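Local atomic coordinates of mandelate racemase/muconate lactonizing enzyme (Jannaschia sp., PDB entry 4J3Z), a protein that probably catalyses abstraction of a proton next to a carboxylate group, the shared step of enolase-superfamily enzymes, although its own substrate and product are not established. Residues His56-Phe59 and Thr60-Arg64; Met74-Arg77 and Ala78-Ser81; Ile290-Gly293 and Lys294-Ala297. All blocks are in the same frame, centred on the assembly; numbering follows the deposited sequence.

Contact 1 (His56-Phe59 and Thr60-Arg64); sequences HDVF and TRHMR
Asp57 and Arg61 form an i to i+4 salt bridge on the last turns of helix 48-62, in the N-terminal capping domain of the enolase fold. Arg61 can be followed outward. Its CB rests 3.2 Å from Asp57 O, the carbonyl that also accepts the helical bond of Arg61 N. CG lies anti to the backbone N (chi1 -159°), and CD then passes 3.9 Å from Asp57 OD1. The bend at chi3 (-62°) turns the guanidinium back toward the preceding turn. There NE gives a nearly straight bond of 2.8 Å to Asp57 OD1, while NH2 reaches Asp57 OD2 at 3.1 Å. The grip is side-on, one nitrogen to each oxygen on its syn side, with the two flat groups 30° apart. Both oxygens stay in the guanidinium plane, so the pair resists rotation about the last bonds. Arginine suits this place because NH1 still has a hydrogen to give, and it bonds Asn382 O of the second subunit; Asp57 OD2 in turn accepts from Gly47 N of that subunit. The intrahelical pair is thus part of a subunit interface.

On another side of the helix, Thr60 spends its hydroxyl on its own backbone: OG1 donates to His56 O at 2.9 Å, alongside the bond from Thr60 N. Phe59 faces the interior, packing on Leu4 and Leu7 of strand 4-12 and Leu98 of helix 89-109, and its CD1 touches Met63 CB. Beyond it the turn widens. Phe59 O accepts Met63 N at 2.8 Å and, five residues on, Arg64 N at 3.0 Å, the two donors arriving from opposite faces of the carbonyl plane.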
ATOM      1  N   HIS D  56     -21.469 -17.586 -36.155  1.00 27.40           N
ATOM      2  CA  HIS D  56     -21.431 -17.250 -37.587  1.00 29.13           C
ATOM      3  C   HIS D  56     -21.076 -15.779 -37.837  1.00 28.50           C
ATOM      4  O   HIS D  56     -20.428 -15.462 -38.830  1.00 29.93           O
ATOM      5  CB  HIS D  56     -22.752 -17.597 -38.275  1.00 30.93           C
ATOM      6  CG  HIS D  56     -22.753 -18.933 -38.953  1.00 30.99           C
ATOM      7  ND1 HIS D  56     -23.462 -20.013 -38.470  1.00 30.79           N
ATOM      8  CD2 HIS D  56     -22.106 -19.372 -40.059  1.00 30.93           C
ATOM      9  CE1 HIS D  56     -23.271 -21.054 -39.263  1.00 30.87           C
ATOM     10  NE2 HIS D  56     -22.453 -20.690 -40.236  1.00 31.37           N
ATOM     11  N   ASP D  57     -21.497 -14.890 -36.941  1.00 28.72           N
ATOM     12  CA  ASP D  57     -21.163 -13.458 -37.045  1.00 30.23           C
ATOM     13  C   ASP D  57     -19.655 -13.231 -36.901  1.00 29.40           C
ATOM     14  O   ASP D  57     -19.053 -12.573 -37.752  1.00 28.78           O
ATOM     15  CB  ASP D  57     -21.950 -12.643 -36.007  1.00 31.10           C
ATOM     16  CG  ASP D  57     -22.016 -11.159 -36.336  1.00 33.50           C
ATOM     17  OD1 ASP D  57     -20.960 -10.485 -36.300  1.00 34.76           O
ATOM     18  OD2 ASP D  57     -23.135 -10.657 -36.609  1.00 33.62           O
ATOM     19  N   VAL D  58     -19.059 -13.800 -35.843  1.00 28.02           N
ATOM     20  CA  VAL D  58     -17.629 -13.620 -35.511  1.00 27.65           C
ATOM     21  C   VAL D  58     -16.706 -14.146 -36.619  1.00 29.35           C
ATOM     22  O   VAL D  58     -15.734 -13.483 -37.004  1.00 29.87           O
ATOM     23  CB  VAL D  58     -17.277 -14.272 -34.139  1.00 27.41           C
ATOM     24  CG1 VAL D  58     -15.771 -14.324 -33.894  1.00 26.24           C
ATOM     25  CG2 VAL D  58     -17.974 -13.544 -32.988  1.00 26.49           C
ATOM     26  N   PHE D  59     -17.027 -15.328 -37.138  1.00 29.85           N
ATOM     27  CA  PHE D  59     -16.273 -15.957 -38.218  1.00 29.69           C
ATOM     28  C   PHE D  59     -16.322 -15.122 -39.499  1.00 31.39           C
ATOM     29  O   PHE D  59     -15.278 -14.772 -40.066  1.00 33.24           O
ATOM     30  CB  PHE D  59     -16.814 -17.377 -38.449  1.00 30.25           C
ATOM     31  CG  PHE D  59     -16.242 -18.072 -39.658  1.00 30.34           C
ATOM     32  CD1 PHE D  59     -14.984 -18.671 -39.609  1.00 29.51           C
ATOM     33  CD2 PHE D  59     -16.972 -18.142 -40.844  1.00 30.10           C
ATOM     34  CE1 PHE D  59     -14.462 -19.318 -40.717  1.00 29.57           C
ATOM     35  CE2 PHE D  59     -16.455 -18.784 -41.959  1.00 30.46           C
ATOM     36  CZ  PHE D  59     -15.199 -19.373 -41.897  1.00 30.65           C
ATOM     37  N   THR D  60     -17.532 -14.792 -39.943  1.00 31.32           N
ATOM     38  CA  THR D  60     -17.743 -14.039 -41.187  1.00 30.48           C
ATOM     39  C   THR D  60     -17.100 -12.645 -41.132  1.00 31.30           C
ATOM     40  O   THR D  60     -16.458 -12.196 -42.094  1.00 30.52           O
ATOM     41  CB  THR D  60     -19.252 -13.929 -41.507  1.00 29.65           C
ATOM     42  OG1 THR D  60     -19.810 -15.250 -41.634  1.00 28.55           O
ATOM     43  CG2 THR D  60     -19.507 -13.140 -42.809  1.00 29.97           C
ATOM     44  N   ARG D  61     -17.249 -11.983 -39.989  1.00 31.58           N
ATOM     45  CA  ARG D  61     -16.834 -10.592 -39.850  1.00 31.50           C
ATOM     46  C   ARG D  61     -15.326 -10.376 -39.644  1.00 30.51           C
ATOM     47  O   ARG D  61     -14.829  -9.291 -39.940  1.00 29.46           O
ATOM     48  CB  ARG D  61     -17.631  -9.928 -38.731  1.00 32.42           C
ATOM     49  CG  ARG D  61     -17.684  -8.414 -38.809  1.00 33.53           C
ATOM     50  CD  ARG D  61     -18.467  -7.839 -37.642  1.00 35.42           C
ATOM     51  NE  ARG D  61     -19.860  -8.288 -37.635  1.00 38.02           N
ATOM     52  CZ  ARG D  61     -20.827  -7.770 -38.385  1.00 40.64           C
ATOM     53  NH1 ARG D  61     -20.576  -6.773 -39.223  1.00 41.46           N
ATOM     54  NH2 ARG D  61     -22.056  -8.257 -38.298  1.00 41.77           N
ATOM     55  N   HIS D  62     -14.609 -11.395 -39.151  1.00 30.76           N
ATOM     56  CA  HIS D  62     -13.177 -11.253 -38.825  1.00 29.63           C
ATOM     57  C   HIS D  62     -12.252 -12.357 -39.340  1.00 29.55           C
ATOM     58  O   HIS D  62     -11.029 -12.195 -39.303  1.00 29.04           O
ATOM     59  CB  HIS D  62     -12.949 -11.202 -37.308  1.00 29.75           C
ATOM     60  CG  HIS D  62     -13.931 -10.367 -36.554  1.00 30.44           C
ATOM     61  ND1 HIS D  62     -13.894  -8.989 -36.554  1.00 31.18           N
ATOM     62  CD2 HIS D  62     -14.944 -10.718 -35.727  1.00 30.00           C
ATOM     63  CE1 HIS D  62     -14.863  -8.528 -35.782  1.00 30.75           C
ATOM     64  NE2 HIS D  62     -15.506  -9.558 -35.259  1.00 29.70           N
ATOM     65  N   MET D  63     -12.800 -13.493 -39.762  1.00 30.19           N
ATOM     66  CA  MET D  63     -11.958 -14.684 -39.927  1.00 30.09           C
ATOM     67  C   MET D  63     -11.913 -15.283 -41.320  1.00 30.92           C
ATOM     68  O   MET D  63     -10.857 -15.717 -41.768  1.00 31.88           O
ATOM     69  CB  MET D  63     -12.314 -15.737 -38.880  1.00 29.37           C
ATOM     70  CG  MET D  63     -12.146 -15.232 -37.456  1.00 27.37           C
ATOM     71  SD  MET D  63     -12.445 -16.484 -36.201  1.00 25.84           S
ATOM     72  CE  MET D  63     -11.091 -17.621 -36.530  1.00 25.38           C
ATOM     73  N   ARG D  64     -13.044 -15.302 -42.015  1.00 30.41           N
ATOM     74  CA  ARG D  64     -13.064 -15.769 -43.398  1.00 30.20           C
ATOM     75  C   ARG D  64     -12.034 -15.012 -44.248  1.00 31.57           C
ATOM     76  O   ARG D  64     -11.852 -13.802 -44.081  1.00 32.74           O
ATOM     77  CB  ARG D  64     -14.465 -15.595 -43.979  1.00 29.88           C
ATOM     78  CG  ARG D  64     -14.680 -16.386 -45.246  1.00 30.91           C
ATOM     79  CD  ARG D  64     -16.126 -16.383 -45.692  1.00 30.83           C
ATOM     80  NE  ARG D  64     -16.201 -17.072 -46.972  1.00 32.14           N
ATOM     81  CZ  ARG D  64     -16.410 -16.493 -48.150  1.00 31.95           C
ATOM     82  NH1 ARG D  64     -16.611 -15.189 -48.241  1.00 30.38           N
ATOM     83  NH2 ARG D  64     -16.450 -17.244 -49.243  1.00 34.29           N
TER

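Contact 2 (Met74-Arg77 and Ala78-Ser81); sequences MSRR and AHSS
Arg76 with His79 and Ser80 makes a local side-chain and backbone contact along the final turns of helix 71-80, in the N-terminal capping domain. Arg76 O receives two donors from one residue. Ser80 N bonds it at 2.8 Å as the ordinary helical partner, and Ser80 OG adds a bond of 2.9 Å from above the carbonyl plane, 41° out of it. With OG beside its own backbone N (chi1 -50°), the small serine hydroxyl can fold back on the helix. Ser80 OG is also bonded to Gln85 NE2, so an alanine here would probably leave the Gln85 amide without this partner and Arg76 O with one donor fewer.

The side chain of Arg76, bent at chi2 and chi3, runs beside His79 in the same direction. His79 CD2 sits 3.7 Å above one face of the guanidinium, toward its rim, so the imidazole presents an edge to that face with the planes 65° apart. Arg76 NE leaves this pair to bond Met175 O of the second subunit, a reach that the long arginine chain, with donors on three nitrogens, allows.

Around the helix, Arg77 makes a salt bridge with Glu66 in the preceding loop, while the small Ser75 and Ala78 let helix 89-109 bring its Phe95 ring close, and the flexible Met74 packs against that ring too.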
ATOM      1  N   MET D  74      -6.542 -12.093 -35.738  1.00 22.31           N
ATOM      2  CA  MET D  74      -7.968 -12.379 -35.583  1.00 22.68           C
ATOM      3  C   MET D  74      -8.451 -12.186 -34.144  1.00 23.77           C
ATOM      4  O   MET D  74      -9.525 -11.621 -33.916  1.00 24.39           O
ATOM      5  CB  MET D  74      -8.294 -13.764 -36.108  1.00 23.24           C
ATOM      6  CG  MET D  74      -8.126 -13.877 -37.613  1.00 23.21           C
ATOM      7  SD  MET D  74      -8.488 -15.530 -38.225  1.00 23.61           S
ATOM      8  CE  MET D  74      -7.106 -16.489 -37.589  1.00 23.98           C
ATOM      9  N   SER D  75      -7.644 -12.621 -33.176  1.00 24.00           N
ATOM     10  CA  SER D  75      -7.960 -12.419 -31.755  1.00 23.62           C
ATOM     11  C   SER D  75      -8.176 -10.942 -31.415  1.00 23.93           C
ATOM     12  O   SER D  75      -9.182 -10.593 -30.795  1.00 24.31           O
ATOM     13  CB  SER D  75      -6.885 -13.036 -30.857  1.00 23.22           C
ATOM     14  OG  SER D  75      -7.066 -12.632 -29.510  1.00 23.68           O
ATOM     15  N   ARG D  76      -7.243 -10.085 -31.835  1.00 23.74           N
ATOM     16  CA  ARG D  76      -7.402  -8.631 -31.685  1.00 23.08           C
ATOM     17  C   ARG D  76      -8.694  -8.120 -32.339  1.00 23.29           C
ATOM     18  O   ARG D  76      -9.490  -7.452 -31.686  1.00 23.11           O
ATOM     19  CB  ARG D  76      -6.191  -7.875 -32.244  1.00 22.67           C
ATOM     20  CG  ARG D  76      -4.904  -7.925 -31.419  1.00 22.22           C
ATOM     21  CD  ARG D  76      -5.057  -7.574 -29.941  1.00 21.77           C
ATOM     22  NE  ARG D  76      -5.865  -6.381 -29.721  1.00 22.85           N
ATOM     23  CZ  ARG D  76      -6.027  -5.754 -28.554  1.00 22.96           C
ATOM     24  NH1 ARG D  76      -5.428  -6.182 -27.445  1.00 22.09           N
ATOM     25  NH2 ARG D  76      -6.799  -4.672 -28.500  1.00 23.47           N
ATOM     26  N   ARG D  77      -8.895  -8.435 -33.621  1.00 24.19           N
ATOM     27  CA  ARG D  77     -10.147  -8.125 -34.328  1.00 24.73           C
ATOM     28  C   ARG D  77     -11.376  -8.573 -33.516  1.00 26.26           C
ATOM     29  O   ARG D  77     -12.319  -7.799 -33.324  1.00 26.34           O
ATOM     30  CB  ARG D  77     -10.181  -8.816 -35.696  1.00 24.80           C
ATOM     31  CG  ARG D  77      -9.482  -8.102 -36.855  1.00 24.56           C
ATOM     32  CD  ARG D  77      -9.923  -8.710 -38.192  1.00 24.88           C
ATOM     33  NE  ARG D  77      -8.904  -8.586 -39.240  1.00 25.97           N
ATOM     34  CZ  ARG D  77      -8.817  -9.345 -40.334  1.00 25.54           C
ATOM     35  NH1 ARG D  77      -9.690 -10.315 -40.573  1.00 24.24           N
ATOM     36  NH2 ARG D  77      -7.833  -9.135 -41.202  1.00 26.27           N
ATOM     37  N   ALA D  78     -11.349  -9.814 -33.018  1.00 25.90           N
ATOM     38  CA  ALA D  78     -12.509 -10.383 -32.346  1.00 25.73           C
ATOM     39  C   ALA D  78     -12.728  -9.801 -30.954  1.00 26.59           C
ATOM     40  O   ALA D  78     -13.863  -9.755 -30.474  1.00 25.95           O
ATOM     41  CB  ALA D  78     -12.420 -11.898 -32.302  1.00 25.30           C
ATOM     42  N   HIS D  79     -11.636  -9.364 -30.320  1.00 27.10           N
ATOM     43  CA  HIS D  79     -11.662  -8.658 -29.030  1.00 25.90           C
ATOM     44  C   HIS D  79     -12.183  -7.242 -29.229  1.00 26.53           C
ATOM     45  O   HIS D  79     -12.999  -6.755 -28.450  1.00 27.82           O
ATOM     46  CB  HIS D  79     -10.246  -8.630 -28.441  1.00 24.97           C
ATOM     47  CG  HIS D  79     -10.130  -7.940 -27.110  1.00 23.71           C
ATOM     48  ND1 HIS D  79     -10.565  -8.509 -25.933  1.00 21.78           N
ATOM     49  CD2 HIS D  79      -9.573  -6.752 -26.769  1.00 23.23           C
ATOM     50  CE1 HIS D  79     -10.305  -7.693 -24.929  1.00 22.28           C
ATOM     51  NE2 HIS D  79      -9.698  -6.621 -25.408  1.00 22.68           N
ATOM     52  N   SER D  80     -11.715  -6.593 -30.289  1.00 27.23           N
ATOM     53  CA  SER D  80     -12.052  -5.200 -30.583  1.00 28.02           C
ATOM     54  C   SER D  80     -13.360  -5.015 -31.369  1.00 28.96           C
ATOM     55  O   SER D  80     -13.795  -3.887 -31.586  1.00 28.59           O
ATOM     56  CB  SER D  80     -10.903  -4.549 -31.346  1.00 28.62           C
ATOM     57  OG  SER D  80      -9.655  -4.772 -30.703  1.00 28.26           O
ATOM     58  N   SER D  81     -13.995  -6.115 -31.774  1.00 30.15           N
ATOM     59  CA  SER D  81     -15.215  -6.060 -32.595  1.00 30.62           C
ATOM     60  C   SER D  81     -16.253  -5.047 -32.107  1.00 31.16           C
ATOM     61  O   SER D  81     -16.470  -4.903 -30.902  1.00 31.81           O
ATOM     62  CB  SER D  81     -15.866  -7.442 -32.700  1.00 29.40           C
ATOM     63  OG  SER D  81     -16.926  -7.421 -33.645  1.00 27.50           O
TER

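Contact 3 (Ile290-Gly293 and Lys294-Ala297); sequences IWEG and KKIA
Glu292 O is gripped by two backbone amides, Ile296 N at 2.8 Å in a regular helical bond and Lys295 N at the same 2.8 Å in a weak, strongly bent one. Lys295 N also keeps its helical bond to Trp291 O. The side chain of Lys295 takes the crowded position, CG between the backbone N and the carbonyl carbon (chi1 52°), which lays CG against Glu292 O. From there CD comes within 3.5 Å of Glu292 OE1, and CE touches Trp291 CD1 at 3.9 Å. The long aliphatic stem of a lysine suits this place between carboxylate and indole, and its methylenes carry the contact: Lys295 NZ stays 4.2 Å from Glu292 OE1, beyond a salt bridge, while Glu292 OE2 accepts from Val266 N.

Helix 290-302 lies between strands 279-280 and 306-307 of the enolase-type barrel, joining these parallel neighbours in a beta-alpha-beta crossover. Its first turn faces the capping domain: Ile290 N and Trp291 N donate to the carboxylate of Glu99, Trp291 NE1 bonds Glu72, and the indole meets the Trp103 ring. Lys294, bent at chi2 and chi3, brings NZ to Leu118 O and to a salt bridge with Glu72 of the third subunit.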
ATOM      1  N   ILE D 290      -6.673 -21.422 -27.461  1.00 27.47           N
ATOM      2  CA  ILE D 290      -5.421 -22.105 -27.109  1.00 26.88           C
ATOM      3  C   ILE D 290      -4.243 -21.137 -26.925  1.00 26.60           C
ATOM      4  O   ILE D 290      -3.440 -21.306 -26.004  1.00 28.38           O
ATOM      5  CB  ILE D 290      -5.076 -23.173 -28.165  1.00 27.01           C
ATOM      6  CG1 ILE D 290      -6.275 -24.103 -28.380  1.00 26.75           C
ATOM      7  CG2 ILE D 290      -3.829 -23.950 -27.769  1.00 27.77           C
ATOM      8  CD1 ILE D 290      -6.144 -25.032 -29.565  1.00 26.95           C
ATOM      9  N   TRP D 291      -4.158 -20.122 -27.784  1.00 25.26           N
ATOM     10  CA  TRP D 291      -3.067 -19.145 -27.754  1.00 24.41           C
ATOM     11  C   TRP D 291      -3.237 -18.189 -26.586  1.00 24.96           C
ATOM     12  O   TRP D 291      -2.273 -17.885 -25.879  1.00 25.04           O
ATOM     13  CB  TRP D 291      -2.982 -18.384 -29.084  1.00 23.90           C
ATOM     14  CG  TRP D 291      -1.753 -17.537 -29.252  1.00 22.82           C
ATOM     15  CD1 TRP D 291      -1.688 -16.173 -29.198  1.00 22.73           C
ATOM     16  CD2 TRP D 291      -0.418 -17.991 -29.502  1.00 22.56           C
ATOM     17  NE1 TRP D 291      -0.393 -15.747 -29.396  1.00 22.42           N
ATOM     18  CE2 TRP D 291       0.408 -16.840 -29.583  1.00 22.12           C
ATOM     19  CE3 TRP D 291       0.163 -19.256 -29.668  1.00 22.56           C
ATOM     20  CZ2 TRP D 291       1.784 -16.917 -29.831  1.00 21.60           C
ATOM     21  CZ3 TRP D 291       1.528 -19.336 -29.911  1.00 22.51           C
ATOM     22  CH2 TRP D 291       2.328 -18.166 -29.990  1.00 22.32           C
ATOM     23  N   GLU D 292      -4.466 -17.733 -26.366  1.00 25.15           N
ATOM     24  CA  GLU D 292      -4.775 -16.970 -25.163  1.00 24.87           C
ATOM     25  C   GLU D 292      -4.430 -17.814 -23.930  1.00 24.34           C
ATOM     26  O   GLU D 292      -3.773 -17.333 -23.011  1.00 23.92           O
ATOM     27  CB  GLU D 292      -6.236 -16.504 -25.175  1.00 25.28           C
ATOM     28  CG  GLU D 292      -6.535 -15.277 -24.308  1.00 26.25           C
ATOM     29  CD  GLU D 292      -5.887 -13.973 -24.799  1.00 27.86           C
ATOM     30  OE1 GLU D 292      -5.241 -13.958 -25.881  1.00 27.14           O
ATOM     31  OE2 GLU D 292      -6.017 -12.948 -24.085  1.00 27.93           O
ATOM     32  N   GLY D 293      -4.839 -19.083 -23.943  1.00 25.25           N
ATOM     33  CA  GLY D 293      -4.492 -20.050 -22.883  1.00 24.34           C
ATOM     34  C   GLY D 293      -3.016 -20.048 -22.549  1.00 24.39           C
ATOM     35  O   GLY D 293      -2.644 -19.964 -21.376  1.00 23.87           O
ATOM     36  N   LYS D 294      -2.171 -20.117 -23.584  1.00 25.13           N
ATOM     37  CA  LYS D 294      -0.717 -19.989 -23.418  1.00 25.39           C
ATOM     38  C   LYS D 294      -0.308 -18.693 -22.723  1.00 25.06           C
ATOM     39  O   LYS D 294       0.600 -18.694 -21.884  1.00 24.78           O
ATOM     40  CB  LYS D 294       0.014 -20.084 -24.765  1.00 26.56           C
ATOM     41  CG  LYS D 294       0.356 -21.489 -25.227  1.00 27.67           C
ATOM     42  CD  LYS D 294       1.296 -22.218 -24.272  1.00 28.62           C
ATOM     43  CE  LYS D 294       2.734 -21.746 -24.401  1.00 28.58           C
ATOM     44  NZ  LYS D 294       3.593 -22.590 -23.528  1.00 28.54           N
ATOM     45  N   LYS D 295      -0.974 -17.613 -23.003  1.00 25.79           N
ATOM     46  CA  LYS D 295      -0.556 -16.435 -22.364  1.00 27.70           C
ATOM     47  C   LYS D 295      -1.151 -16.193 -21.005  1.00 27.89           C
ATOM     48  O   LYS D 295      -0.630 -15.461 -20.252  1.00 28.68           O
ATOM     49  CB  LYS D 295      -0.625 -15.247 -23.303  1.00 29.00           C
ATOM     50  CG  LYS D 295      -1.916 -15.074 -23.979  1.00 29.44           C
ATOM     51  CD  LYS D 295      -1.939 -13.756 -24.652  1.00 31.45           C
ATOM     52  CE  LYS D 295      -1.652 -13.837 -26.114  1.00 33.57           C
ATOM     53  NZ  LYS D 295      -1.319 -12.503 -26.602  1.00 33.72           N
ATOM     54  N   ILE D 296      -2.219 -16.865 -20.684  1.00 26.20           N
ATOM     55  CA  ILE D 296      -2.691 -16.960 -19.312  1.00 24.91           C
ATOM     56  C   ILE D 296      -1.710 -17.829 -18.514  1.00 25.69           C
ATOM     57  O   ILE D 296      -1.485 -17.609 -17.319  1.00 26.05           O
ATOM     58  CB  ILE D 296      -4.118 -17.552 -19.222  1.00 23.86           C
ATOM     59  CG1 ILE D 296      -5.112 -16.697 -20.018  1.00 22.62           C
ATOM     60  CG2 ILE D 296      -4.553 -17.687 -17.762  1.00 22.69           C
ATOM     61  CD1 ILE D 296      -6.409 -17.411 -20.341  1.00 22.13           C
ATOM     62  N   ALA D 297      -1.126 -18.815 -19.181  1.00 25.82           N
ATOM     63  CA  ALA D 297      -0.150 -19.704 -18.540  1.00 24.92           C
ATOM     64  C   ALA D 297       1.170 -18.994 -18.236  1.00 25.76           C
ATOM     65  O   ALA D 297       1.833 -19.307 -17.250  1.00 26.65           O
ATOM     66  CB  ALA D 297       0.088 -20.928 -19.401  1.00 23.65           C
TER

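In the fold
The three contacts come in series along the chain. Contacts 1 and 2 lie on the consecutive helices 48-62 and 71-80 of the capping domain, with centres about 10 Å apart; they touch through His62 with Arg77 and Ser81, and through Met63 with Met74. Both meet the second subunit. Contact 3 belongs to helix 290-302 of the barrel domain, its centre about 16 Å from that of contact 2 and about 22 Å from that of contact 1. It brushes contact 2 where Glu292 nears Ser75. Contacts 1 and 2 thus tie the capping domain to the second subunit, and contact 3 marks its junction with the barrel, beside the third subunit.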